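Local coordinates for polyketide synthase PksL (Bacillus subtilis, PDB 5E1V), which is a modular polyketide synthase whose dehydratase domain probably removes water from beta-hydroxyacyl intermediates during bacillaene assembly, at residues Y39-E44 with L73-A78. Sequence-based numbering, arbitrary orientation.
Sequences YQIFRE and LNIQCA
Helix 34-44 packs on the inner face of strand 70-81 in a hot-dog fold, and Ile-41 and Phe-42 of the helix meet Ile-75 and Cys-77 of the strand. All four side chains are buried and the contact is apolar. Ile-41 CD1 lies 3.8 Å from Ile-75 CG2 and also touches CD1 of that residue, so one methyl rests against both branches of the strand isoleucine. The Ile-41 CG1 branch, which carries this methyl, stands beside the backbone N (chi1 -71°). The other branch lies anti to the backbone N, and Ile-41 CG2 comes 4.2 Å from Cys-77 SG. Ile-41 thus bridges two residues on the same face of the strand.

In the hot-dog fold an antiparallel sheet curls around a central helix. The axes of segments 39-44 and 73-78 come within 10.6 Å and differ in direction by 58°. The strand alternates: Ile-75 and Cys-77 direct their CB atoms to the helix, and Gln-76 directs its CB away.

Phe-42 meets Cys-77 with the outer end of its ring, CZ and CE2. Phe-42 CZ is 4.0 Å from Cys-77 CB, and Phe-42 CE2 is 4.0 Å from Cys-77 SG. The sulfur of Cys-77 sits 4.9 Å from the centroid of the Phe-42 ring and 50° off the ring normal. This is an oblique sulfur-aromatic contact. Trp-85 packs against the same phenylalanine edge-to-face, and Met-111 and Leu-52 touch it too.

Strand 4-11 borders the strand on one side, and its Ile-5 and Lys-7 also touch Ile-41. Strand 84-94 lies on the other side, where Ile-87 and Ala-89 pack on Ile-75.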
# COMPACT_ATOMS: atom_id res chain seq x y z
N TYR A 39 5.58 9.64 2.55
CA TYR A 39 6.82 9.98 1.85
C TYR A 39 6.63 11.32 1.13
O TYR A 39 7.62 12.09 1.03
CB TYR A 39 7.23 8.87 0.86
CG TYR A 39 8.06 7.76 1.48
CD1 TYR A 39 7.50 6.64 2.05
CD2 TYR A 39 9.45 7.89 1.58
CE1 TYR A 39 8.27 5.70 2.71
CE2 TYR A 39 10.20 6.91 2.17
CZ TYR A 39 9.58 5.81 2.74
OH TYR A 39 10.36 4.82 3.31
N GLN A 40 5.39 11.62 0.68
CA GLN A 40 5.12 12.99 0.10
C GLN A 40 5.43 14.11 1.06
O GLN A 40 5.95 15.13 0.64
CB GLN A 40 3.69 13.16 -0.42
CG GLN A 40 3.41 12.22 -1.56
CD GLN A 40 3.54 12.78 -2.95
OE1 GLN A 40 3.98 13.92 -3.16
NE2 GLN A 40 2.99 12.01 -3.90
N ILE A 41 5.00 13.95 2.32
CA ILE A 41 5.18 14.89 3.35
C ILE A 41 6.70 15.16 3.59
O ILE A 41 7.16 16.31 3.66
CB ILE A 41 4.49 14.41 4.64
CG1 ILE A 41 2.97 14.52 4.44
CG2 ILE A 41 4.87 15.30 5.81
CD1 ILE A 41 2.25 13.69 5.43
N PHE A 42 7.46 14.11 3.75
CA PHE A 42 8.92 14.31 3.99
C PHE A 42 9.63 14.88 2.80
O PHE A 42 10.59 15.69 2.94
CB PHE A 42 9.48 12.97 4.37
CG PHE A 42 9.25 12.67 5.85
CD1 PHE A 42 10.14 13.09 6.80
CD2 PHE A 42 8.07 12.05 6.27
CE1 PHE A 42 9.91 12.76 8.13
CE2 PHE A 42 7.79 11.83 7.59
CZ PHE A 42 8.72 12.18 8.52
N ARG A 43 9.19 14.47 1.60
CA ARG A 43 9.76 15.04 0.36
C ARG A 43 9.56 16.57 0.33
O ARG A 43 10.47 17.32 -0.15
CB ARG A 43 9.16 14.42 -0.89
CG ARG A 43 9.81 15.01 -2.14
CD ARG A 43 9.52 14.19 -3.40
NE ARG A 43 8.08 14.27 -3.74
CZ ARG A 43 7.58 13.81 -4.90
NH1 ARG A 43 8.42 13.31 -5.78
NH2 ARG A 43 6.29 13.90 -5.14
N GLU A 44 8.39 17.01 0.77
CA GLU A 44 8.08 18.44 0.70
C GLU A 44 9.02 19.27 1.57
O GLU A 44 9.28 20.47 1.28
CB GLU A 44 6.61 18.66 1.08
N LEU A 73 -7.80 15.04 7.67
CA LEU A 73 -6.78 14.21 8.29
C LEU A 73 -5.53 15.04 8.58
O LEU A 73 -4.88 15.55 7.67
CB LEU A 73 -6.47 12.97 7.41
CG LEU A 73 -5.59 11.82 7.99
CD1 LEU A 73 -6.29 11.07 9.09
CD2 LEU A 73 -5.14 10.78 6.95
N ASN A 74 -5.22 15.15 9.86
CA ASN A 74 -4.09 15.90 10.32
C ASN A 74 -2.98 14.91 10.54
O ASN A 74 -3.16 13.95 11.32
CB ASN A 74 -4.50 16.60 11.61
CG ASN A 74 -4.99 18.00 11.35
OD1 ASN A 74 -5.06 18.45 10.21
ND2 ASN A 74 -5.27 18.72 12.42
N ILE A 75 -1.88 15.06 9.77
CA ILE A 75 -0.69 14.20 9.94
C ILE A 75 0.39 15.03 10.63
O ILE A 75 0.81 16.05 10.10
CB ILE A 75 -0.22 13.58 8.63
CG1 ILE A 75 -1.38 12.79 8.03
CG2 ILE A 75 0.91 12.59 8.81
CD1 ILE A 75 -1.24 12.64 6.57
N GLN A 76 0.78 14.63 11.85
CA GLN A 76 1.91 15.29 12.54
C GLN A 76 3.11 14.32 12.65
O GLN A 76 2.93 13.14 13.06
CB GLN A 76 1.51 15.72 13.91
CG GLN A 76 0.28 16.59 13.93
CD GLN A 76 0.12 17.32 15.25
OE1 GLN A 76 1.09 17.49 16.00
NE2 GLN A 76 -1.08 17.75 15.52
N CYS A 77 4.30 14.83 12.29
CA CYS A 77 5.55 14.10 12.34
C CYS A 77 6.40 14.92 13.32
O CYS A 77 6.60 16.12 13.13
CB CYS A 77 6.21 14.03 10.98
SG CYS A 77 4.96 13.71 9.70
N ALA A 78 6.79 14.29 14.40
CA ALA A 78 7.48 14.97 15.47
C ALA A 78 8.81 14.28 15.68
O ALA A 78 8.81 13.06 15.87
CB ALA A 78 6.66 14.90 16.75